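Binding domain (Hc) of Paraclostridial Mosquitocidal Protein 1 (Paraclostridium bifermentans, PDB 6HOX) forms the receptor-binding part of a botulinum-like neurotoxin that specifically targets Anopheles mosquitoes, directing the toxin to host nerve cells. Local coordinates at residues M136-G141 and E195-D200; K142-I147 and K191-L196; P350-I355 and E389-G394. All coordinates share one frame; numbering follows the deposited sequence.

Following the chain from the N terminus, interaction 1 brings residues 136-141 against 195-200 and so closes a loop over 53 intervening residues. Interaction 2 nests inside it: 142-147 continues directly from the first segment and returns to 191-196, so the second segments overlap at Glu195 and Leu196 and the two centres lie about 9 Å apart. Together they tie the hairpin of strands 131-137 and 143-147 to strand 186-192, which belongs to a different sheet, and to the loop behind it, within the N-terminal, lectin-like receptor-binding region. Interaction 3 follows in series, closing a separate loop of 33 intervening residues between 350-355 and 389-394 in the C-terminal trefoil region, its centre about 62 Å from that of interaction 2.

Interaction 1 (M136-G141 and E195-D200); sequences MKDRFG and ELRGID
An Asx turn headed by Asp138, at the tip of the hairpin joining strands 131-137 and 143-147, meets the backbone of Arg197 in the loop that follows strand 186-192. With Asp138 CG between its own backbone N and carbonyl carbon (chi1 78°), the carboxylate swings toward 195-200, putting OD2 at Arg197 N while OD1 stays within reach of its own turn. OD2 offers its anti lone pair to Arg197 N in a nearly straight bond, 2.7 Å long with an angle of 173° at the hydrogen. OD1 accepts from Phe140 N at 2.9 Å, the donor standing above the carboxylate plane; Lys142 N is a further donor to it. A water bridges OD2 and the carbonyl of Glu195. Beside this, Arg139 N makes a weak bond of 3.2 Å to Gly198 O.

On the outer flank, the Phe140 ring presents its edge to Arg197, with CE2 3.7 Å from CB, while Arg139 curls back along Phe140, its CG against one ring face and its guanidinium face against the ring atom CZ. The Arg197 guanidinium bends away to the carbonyls of Leu196 and Asn194. Toward the protein interior the contact becomes apolar: Met136 CB lies 3.7 Å from Leu196 CD2, and Met136 CG 4.2 Å from Ile199 CD1. The Ile199 CG2 methyl lies against the Lys137 carbonyl. Backbone N-H groups from both segments and a water thus converge on one buried carboxylate, which would probably stabilise its negative charge and fix the turn and the facing loop relative to each other.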
# COMPACT_ATOMS: atom_id res chain seq x y z
N MET A 136 -11.54 23.18 -1.35
CA MET A 136 -11.48 24.45 -0.65
C MET A 136 -12.68 25.32 -1.07
O MET A 136 -13.05 25.35 -2.25
CB MET A 136 -10.18 25.19 -0.99
CG MET A 136 -8.95 24.53 -0.38
SD MET A 136 -7.39 25.25 -0.93
CE MET A 136 -7.50 24.86 -2.66
N LYS A 137 -13.30 25.98 -0.09
CA LYS A 137 -14.36 26.96 -0.34
C LYS A 137 -14.10 28.20 0.52
O LYS A 137 -13.91 28.10 1.71
CB LYS A 137 -15.73 26.36 -0.07
CG LYS A 137 -16.90 27.26 -0.44
CD LYS A 137 -18.13 27.06 0.41
CE LYS A 137 -19.03 25.93 -0.03
NZ LYS A 137 -20.31 26.00 0.70
N ASP A 138 -14.09 29.37 -0.11
CA ASP A 138 -13.78 30.60 0.60
C ASP A 138 -15.11 31.26 1.04
O ASP A 138 -16.19 30.75 0.79
CB ASP A 138 -12.83 31.49 -0.22
CG ASP A 138 -13.48 32.26 -1.34
OD1 ASP A 138 -14.73 32.14 -1.48
OD2 ASP A 138 -12.73 32.96 -2.07
N ARG A 139 -14.99 32.40 1.70
CA ARG A 139 -16.10 33.06 2.34
C ARG A 139 -17.04 33.73 1.33
O ARG A 139 -18.10 34.21 1.73
CB ARG A 139 -15.58 34.09 3.36
CG ARG A 139 -14.79 35.23 2.75
CD ARG A 139 -13.67 35.70 3.66
NE ARG A 139 -12.88 36.76 3.05
CZ ARG A 139 -13.25 38.04 3.00
NH1 ARG A 139 -14.42 38.41 3.50
NH2 ARG A 139 -12.47 38.94 2.44
N PHE A 140 -16.67 33.76 0.03
CA PHE A 140 -17.59 34.25 -1.04
C PHE A 140 -18.28 33.08 -1.77
O PHE A 140 -19.07 33.29 -2.70
CB PHE A 140 -16.83 35.16 -2.01
CG PHE A 140 -16.07 36.27 -1.32
CD1 PHE A 140 -16.73 37.39 -0.83
CD2 PHE A 140 -14.69 36.19 -1.15
CE1 PHE A 140 -16.04 38.41 -0.19
CE2 PHE A 140 -14.00 37.21 -0.50
CZ PHE A 140 -14.68 38.31 -0.02
N GLY A 141 -17.99 31.85 -1.35
CA GLY A 141 -18.54 30.68 -1.98
C GLY A 141 -17.72 30.21 -3.18
O GLY A 141 -18.15 29.33 -3.89
N GLU A 195 -7.73 32.99 -7.35
CA GLU A 195 -9.10 33.59 -7.26
C GLU A 195 -9.70 33.42 -5.86
O GLU A 195 -10.71 34.04 -5.54
CB GLU A 195 -10.02 32.95 -8.29
CG GLU A 195 -9.62 33.25 -9.72
CD GLU A 195 -9.85 34.70 -10.15
OE1 GLU A 195 -10.59 35.40 -9.45
OE2 GLU A 195 -9.30 35.10 -11.23
N LEU A 196 -9.07 32.58 -5.04
CA LEU A 196 -9.63 32.18 -3.77
C LEU A 196 -9.20 33.20 -2.71
O LEU A 196 -8.08 33.65 -2.71
CB LEU A 196 -9.09 30.78 -3.42
CG LEU A 196 -10.09 29.81 -2.80
CD1 LEU A 196 -11.34 29.69 -3.65
CD2 LEU A 196 -9.44 28.44 -2.61
N ARG A 197 -10.13 33.56 -1.82
CA ARG A 197 -9.76 34.37 -0.69
C ARG A 197 -9.65 33.44 0.52
O ARG A 197 -9.07 32.33 0.40
CB ARG A 197 -10.71 35.57 -0.64
CG ARG A 197 -10.59 36.47 -1.86
CD ARG A 197 -9.15 36.96 -2.09
NE ARG A 197 -8.96 37.79 -3.28
CZ ARG A 197 -8.33 37.40 -4.39
NH1 ARG A 197 -7.78 36.20 -4.48
NH2 ARG A 197 -8.25 38.23 -5.42
N GLY A 198 -10.14 33.89 1.67
CA GLY A 198 -9.89 33.20 2.93
C GLY A 198 -10.78 31.97 3.08
O GLY A 198 -11.96 32.00 2.73
N ILE A 199 -10.21 30.90 3.64
CA ILE A 199 -10.94 29.68 3.95
C ILE A 199 -10.90 29.42 5.46
O ILE A 199 -11.43 28.41 5.91
CB ILE A 199 -10.38 28.49 3.15
CG1 ILE A 199 -8.96 28.11 3.56
CG2 ILE A 199 -10.50 28.74 1.66
CD1 ILE A 199 -8.59 26.69 3.17
N ASP A 200 -10.28 30.32 6.22
CA ASP A 200 -10.19 30.18 7.67
C ASP A 200 -11.60 30.15 8.26
O ASP A 200 -12.55 30.73 7.70
CB ASP A 200 -9.40 31.32 8.32
CG ASP A 200 -9.75 32.68 7.75
OD1 ASP A 200 -9.55 32.88 6.52
OD2 ASP A 200 -10.23 33.52 8.54
O HOH W 1 -12.89 34.75 -3.74

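Interaction 2 (K142-I147 and K191-L196); sequences KIIDII and KSINEL
Ile144 lies roughly perpendicular to Ile193, the CD1 methyl of Ile144 lying 3.5 Å from Ile193 CG2. That Ile144 CD1 also abuts Ser192 O, at 3.1 Å, so the methyl touches both a backbone carbonyl and an apolar side chain. Farther along, Lys191 runs antiparallel past both Ile144 and Ile146. Its aliphatic part does the touching: Lys191 CG is 3.6 Å from Ile146 CG1, and CE reaches the carbonyl of Asp145, whose own carboxylate is engaged by Arg135.

At the other end Lys142 and Leu196 pass alongside, pointing opposite ways, with Lys142 CG pressed tightly to Leu196 CD1 at 3.3 Å. Lys142 CG points opposite the backbone N (chi1 -177°), and the chain then bends at chi2 and chi3, carrying CE over Glu195 O. Lys142 NZ and Glu195 OE1, 4.0 Å apart, form a long salt bridge. No hydrogen bond joins the two segments, and the contact rests mainly on interleaved side chains. Strand 143-147 belongs to one antiparallel sheet and strand 186-192 to another, and this side-chain packing between sheets is typical of the beta sandwich of the lectin-like receptor-binding fold.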
# COMPACT_ATOMS: atom_id res chain seq x y z
N LYS A 142 -16.54 30.78 -3.37
CA LYS A 142 -15.63 30.37 -4.46
C LYS A 142 -15.11 28.97 -4.12
O LYS A 142 -14.67 28.75 -2.99
CB LYS A 142 -14.46 31.36 -4.56
CG LYS A 142 -13.47 31.11 -5.68
CD LYS A 142 -13.80 31.86 -6.94
CE LYS A 142 -13.72 33.36 -6.77
NZ LYS A 142 -14.05 34.01 -8.05
N ILE A 143 -15.17 28.04 -5.08
CA ILE A 143 -14.83 26.65 -4.83
C ILE A 143 -13.67 26.23 -5.75
O ILE A 143 -13.67 26.55 -6.93
CB ILE A 143 -16.06 25.75 -5.02
CG1 ILE A 143 -17.07 25.97 -3.89
CG2 ILE A 143 -15.63 24.29 -5.15
CD1 ILE A 143 -18.42 25.32 -4.11
N ILE A 144 -12.69 25.52 -5.17
CA ILE A 144 -11.65 24.81 -5.90
C ILE A 144 -11.55 23.40 -5.31
O ILE A 144 -11.45 23.24 -4.11
CB ILE A 144 -10.33 25.60 -5.86
CG1 ILE A 144 -10.37 26.69 -6.94
CG2 ILE A 144 -9.11 24.70 -6.01
CD1 ILE A 144 -9.36 27.77 -6.74
N ASP A 145 -11.62 22.39 -6.18
CA ASP A 145 -11.43 21.04 -5.76
C ASP A 145 -10.50 20.30 -6.73
O ASP A 145 -10.32 20.68 -7.90
CB ASP A 145 -12.77 20.34 -5.52
CG ASP A 145 -13.81 20.58 -6.59
OD1 ASP A 145 -13.40 20.76 -7.74
OD2 ASP A 145 -15.01 20.59 -6.25
N ILE A 146 -9.86 19.26 -6.19
CA ILE A 146 -9.16 18.28 -6.95
C ILE A 146 -9.90 16.96 -6.71
O ILE A 146 -10.15 16.57 -5.57
CB ILE A 146 -7.66 18.24 -6.58
CG1 ILE A 146 -6.99 19.58 -6.89
CG2 ILE A 146 -6.95 17.08 -7.28
CD1 ILE A 146 -5.57 19.70 -6.39
N ILE A 147 -10.33 16.33 -7.79
CA ILE A 147 -10.95 15.04 -7.73
C ILE A 147 -10.06 14.11 -8.54
O ILE A 147 -9.95 14.29 -9.74
CB ILE A 147 -12.41 15.13 -8.23
CG1 ILE A 147 -13.21 16.14 -7.40
CG2 ILE A 147 -13.07 13.76 -8.23
CD1 ILE A 147 -14.55 16.52 -7.97
N LYS A 191 -4.28 23.01 -9.23
CA LYS A 191 -5.25 24.02 -9.56
C LYS A 191 -4.70 25.39 -9.15
O LYS A 191 -3.99 25.50 -8.16
CB LYS A 191 -6.55 23.76 -8.79
CG LYS A 191 -7.22 22.43 -9.08
CD LYS A 191 -7.83 22.30 -10.46
CE LYS A 191 -8.41 20.93 -10.63
NZ LYS A 191 -8.72 20.60 -12.03
N SER A 192 -5.03 26.43 -9.93
CA SER A 192 -4.77 27.79 -9.58
C SER A 192 -5.75 28.22 -8.50
O SER A 192 -6.95 28.01 -8.65
CB SER A 192 -4.88 28.69 -10.79
OG SER A 192 -4.02 28.24 -11.83
N ILE A 193 -5.24 28.83 -7.43
CA ILE A 193 -6.12 29.33 -6.36
C ILE A 193 -5.92 30.84 -6.13
O ILE A 193 -6.32 31.37 -5.09
CB ILE A 193 -5.92 28.48 -5.08
CG1 ILE A 193 -4.54 28.66 -4.46
CG2 ILE A 193 -6.19 27.01 -5.38
CD1 ILE A 193 -4.47 28.16 -3.04
N ASN A 194 -5.38 31.53 -7.14
CA ASN A 194 -5.25 32.99 -7.16
C ASN A 194 -6.63 33.68 -7.01
O ASN A 194 -6.68 34.80 -6.52
CB ASN A 194 -4.49 33.49 -8.39
CG ASN A 194 -5.21 33.27 -9.70
OD1 ASN A 194 -5.42 32.14 -10.14
ND2 ASN A 194 -5.60 34.36 -10.35
N GLU A 195 -7.73 32.99 -7.35
CA GLU A 195 -9.10 33.59 -7.26
C GLU A 195 -9.70 33.42 -5.86
O GLU A 195 -10.71 34.04 -5.54
CB GLU A 195 -10.02 32.95 -8.29
CG GLU A 195 -9.62 33.25 -9.72
CD GLU A 195 -9.85 34.70 -10.15
OE1 GLU A 195 -10.59 35.40 -9.45
OE2 GLU A 195 -9.30 35.10 -11.23
N LEU A 196 -9.07 32.58 -5.04
CA LEU A 196 -9.63 32.18 -3.77
C LEU A 196 -9.20 33.20 -2.71
O LEU A 196 -8.08 33.65 -2.71
CB LEU A 196 -9.09 30.78 -3.42
CG LEU A 196 -10.09 29.81 -2.80
CD1 LEU A 196 -11.34 29.69 -3.65
CD2 LEU A 196 -9.44 28.44 -2.61

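Interaction 3 (P350-I355 and E389-G394); sequences PMYSKI and EMYRNG
Arg392 forms the tight half of this contact, its buried guanidinium inserted between Glu389 of its own segment and the carbonyls of 350-355. The chain bends at chi3 (-68°), turning the guanidinium edge to Glu389 and Pro350 O. Arg392 NH2 reaches Pro350 O at 2.6 Å, nearly along the C=O axis, while NH1 makes weak, bent bonds to Pro350 O and Ile355 O, and also donates to Glu357 O. Glu389 holds the arginine side-on: NE meets OE1 and NH2 meets OE2, each at 2.9 Å and both close to the guanidinium plane. Tyr391 N reaches OE1 from the face opposite to NE, helping to position the carboxylate that in turn fixes the rotation of the arginine. A water bridges Tyr352 N and, weakly, Glu389 OE2.

Over one guanidinium face stands Tyr352, its CD1 3.7 Å above the group and the two planes 86° apart, so the ring edge faces the charge. This ring leads to the exposed side, which is less directionally held. The tyrosines touch closely there, Tyr391 CD2 lying 3.4 Å from Tyr352 CG over one ring face, but no hydrogen bond joins the rings and their planes are inclined by 36°. Each segment lies in the connection between two strands that pair antiparallel, 345-348 with 361-363 and 384-388 with 394-398; the contact thus links two hairpin loops of the beta-trefoil fold of the C-terminal receptor-binding region.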
# COMPACT_ATOMS: atom_id res chain seq x y z
N PRO A 350 16.39 -28.72 -8.02
CA PRO A 350 16.71 -30.14 -7.90
C PRO A 350 18.23 -30.33 -8.05
O PRO A 350 18.95 -29.46 -8.59
CB PRO A 350 15.93 -30.75 -9.07
CG PRO A 350 15.98 -29.66 -10.13
CD PRO A 350 15.93 -28.35 -9.37
N MET A 351 18.69 -31.48 -7.56
CA MET A 351 20.06 -31.92 -7.66
C MET A 351 20.50 -31.89 -9.12
O MET A 351 19.86 -32.50 -9.97
CB MET A 351 20.16 -33.35 -7.13
CG MET A 351 21.52 -33.97 -7.28
SD MET A 351 21.51 -35.62 -6.56
CE MET A 351 21.73 -35.20 -4.83
N TYR A 352 21.62 -31.20 -9.39
CA TYR A 352 22.08 -30.88 -10.74
C TYR A 352 22.31 -32.14 -11.60
O TYR A 352 22.09 -32.13 -12.82
CB TYR A 352 23.39 -30.09 -10.68
CG TYR A 352 23.86 -29.63 -12.04
CD1 TYR A 352 23.27 -28.55 -12.67
CD2 TYR A 352 24.87 -30.30 -12.71
CE1 TYR A 352 23.68 -28.13 -13.92
CE2 TYR A 352 25.30 -29.89 -13.96
CZ TYR A 352 24.70 -28.81 -14.57
OH TYR A 352 25.11 -28.40 -15.81
N SER A 353 22.82 -33.19 -10.95
CA SER A 353 23.15 -34.47 -11.61
C SER A 353 21.89 -35.13 -12.18
O SER A 353 21.95 -35.82 -13.20
CB SER A 353 23.86 -35.40 -10.64
OG SER A 353 23.02 -35.70 -9.53
N LYS A 354 20.76 -34.94 -11.49
CA LYS A 354 19.47 -35.53 -11.84
C LYS A 354 18.83 -34.66 -12.92
O LYS A 354 18.58 -35.12 -14.03
CB LYS A 354 18.60 -35.63 -10.58
CG LYS A 354 17.13 -35.93 -10.82
CD LYS A 354 16.29 -36.04 -9.56
CE LYS A 354 14.87 -36.49 -9.84
NZ LYS A 354 14.21 -37.03 -8.62
N ILE A 355 18.57 -33.40 -12.56
CA ILE A 355 17.94 -32.41 -13.42
C ILE A 355 18.84 -31.17 -13.40
O ILE A 355 19.01 -30.56 -12.35
CB ILE A 355 16.51 -32.08 -12.92
CG1 ILE A 355 15.58 -33.29 -12.98
CG2 ILE A 355 15.93 -30.92 -13.70
CD1 ILE A 355 14.64 -33.38 -11.80
N GLU A 389 23.30 -20.90 -6.19
CA GLU A 389 23.46 -22.34 -6.39
C GLU A 389 24.67 -22.54 -7.30
O GLU A 389 24.96 -21.72 -8.16
CB GLU A 389 22.18 -22.95 -6.97
CG GLU A 389 22.12 -24.46 -6.89
CD GLU A 389 22.54 -25.27 -8.11
OE1 GLU A 389 22.66 -24.71 -9.22
OE2 GLU A 389 22.72 -26.49 -7.94
N MET A 390 25.35 -23.67 -7.10
CA MET A 390 26.64 -23.90 -7.73
C MET A 390 26.58 -23.58 -9.23
O MET A 390 27.41 -22.85 -9.73
CB MET A 390 27.10 -25.35 -7.52
CG MET A 390 28.60 -25.47 -7.47
SD MET A 390 29.11 -26.92 -6.55
CE MET A 390 30.89 -26.68 -6.55
N TYR A 391 25.57 -24.10 -9.93
CA TYR A 391 25.53 -23.99 -11.39
C TYR A 391 24.42 -23.07 -11.89
O TYR A 391 24.43 -22.77 -13.05
CB TYR A 391 25.34 -25.37 -12.02
CG TYR A 391 26.36 -26.37 -11.55
CD1 TYR A 391 27.69 -26.27 -11.91
CD2 TYR A 391 25.99 -27.40 -10.70
CE1 TYR A 391 28.63 -27.18 -11.46
CE2 TYR A 391 26.91 -28.32 -10.24
CZ TYR A 391 28.24 -28.21 -10.62
OH TYR A 391 29.13 -29.12 -10.14
N ARG A 392 23.48 -22.66 -11.04
CA ARG A 392 22.24 -22.03 -11.53
C ARG A 392 21.88 -20.79 -10.70
O ARG A 392 20.72 -20.56 -10.36
CB ARG A 392 21.12 -23.07 -11.54
CG ARG A 392 21.32 -24.18 -12.56
CD ARG A 392 20.45 -25.40 -12.27
NE ARG A 392 20.86 -26.10 -11.06
CZ ARG A 392 20.33 -27.26 -10.66
NH1 ARG A 392 19.36 -27.82 -11.36
NH2 ARG A 392 20.77 -27.85 -9.56
N ASN A 393 22.88 -19.94 -10.44
CA ASN A 393 22.64 -18.63 -9.84
C ASN A 393 21.67 -17.86 -10.74
O ASN A 393 21.78 -17.94 -11.94
CB ASN A 393 23.91 -17.80 -9.72
CG ASN A 393 24.88 -18.38 -8.72
OD1 ASN A 393 24.48 -18.89 -7.68
ND2 ASN A 393 26.16 -18.31 -9.04
N GLY A 394 20.72 -17.15 -10.13
CA GLY A 394 19.78 -16.32 -10.90
C GLY A 394 18.79 -15.57 -10.02
O GLY A 394 18.86 -15.62 -8.81
O HOH W 2 22.73 -29.76 -7.43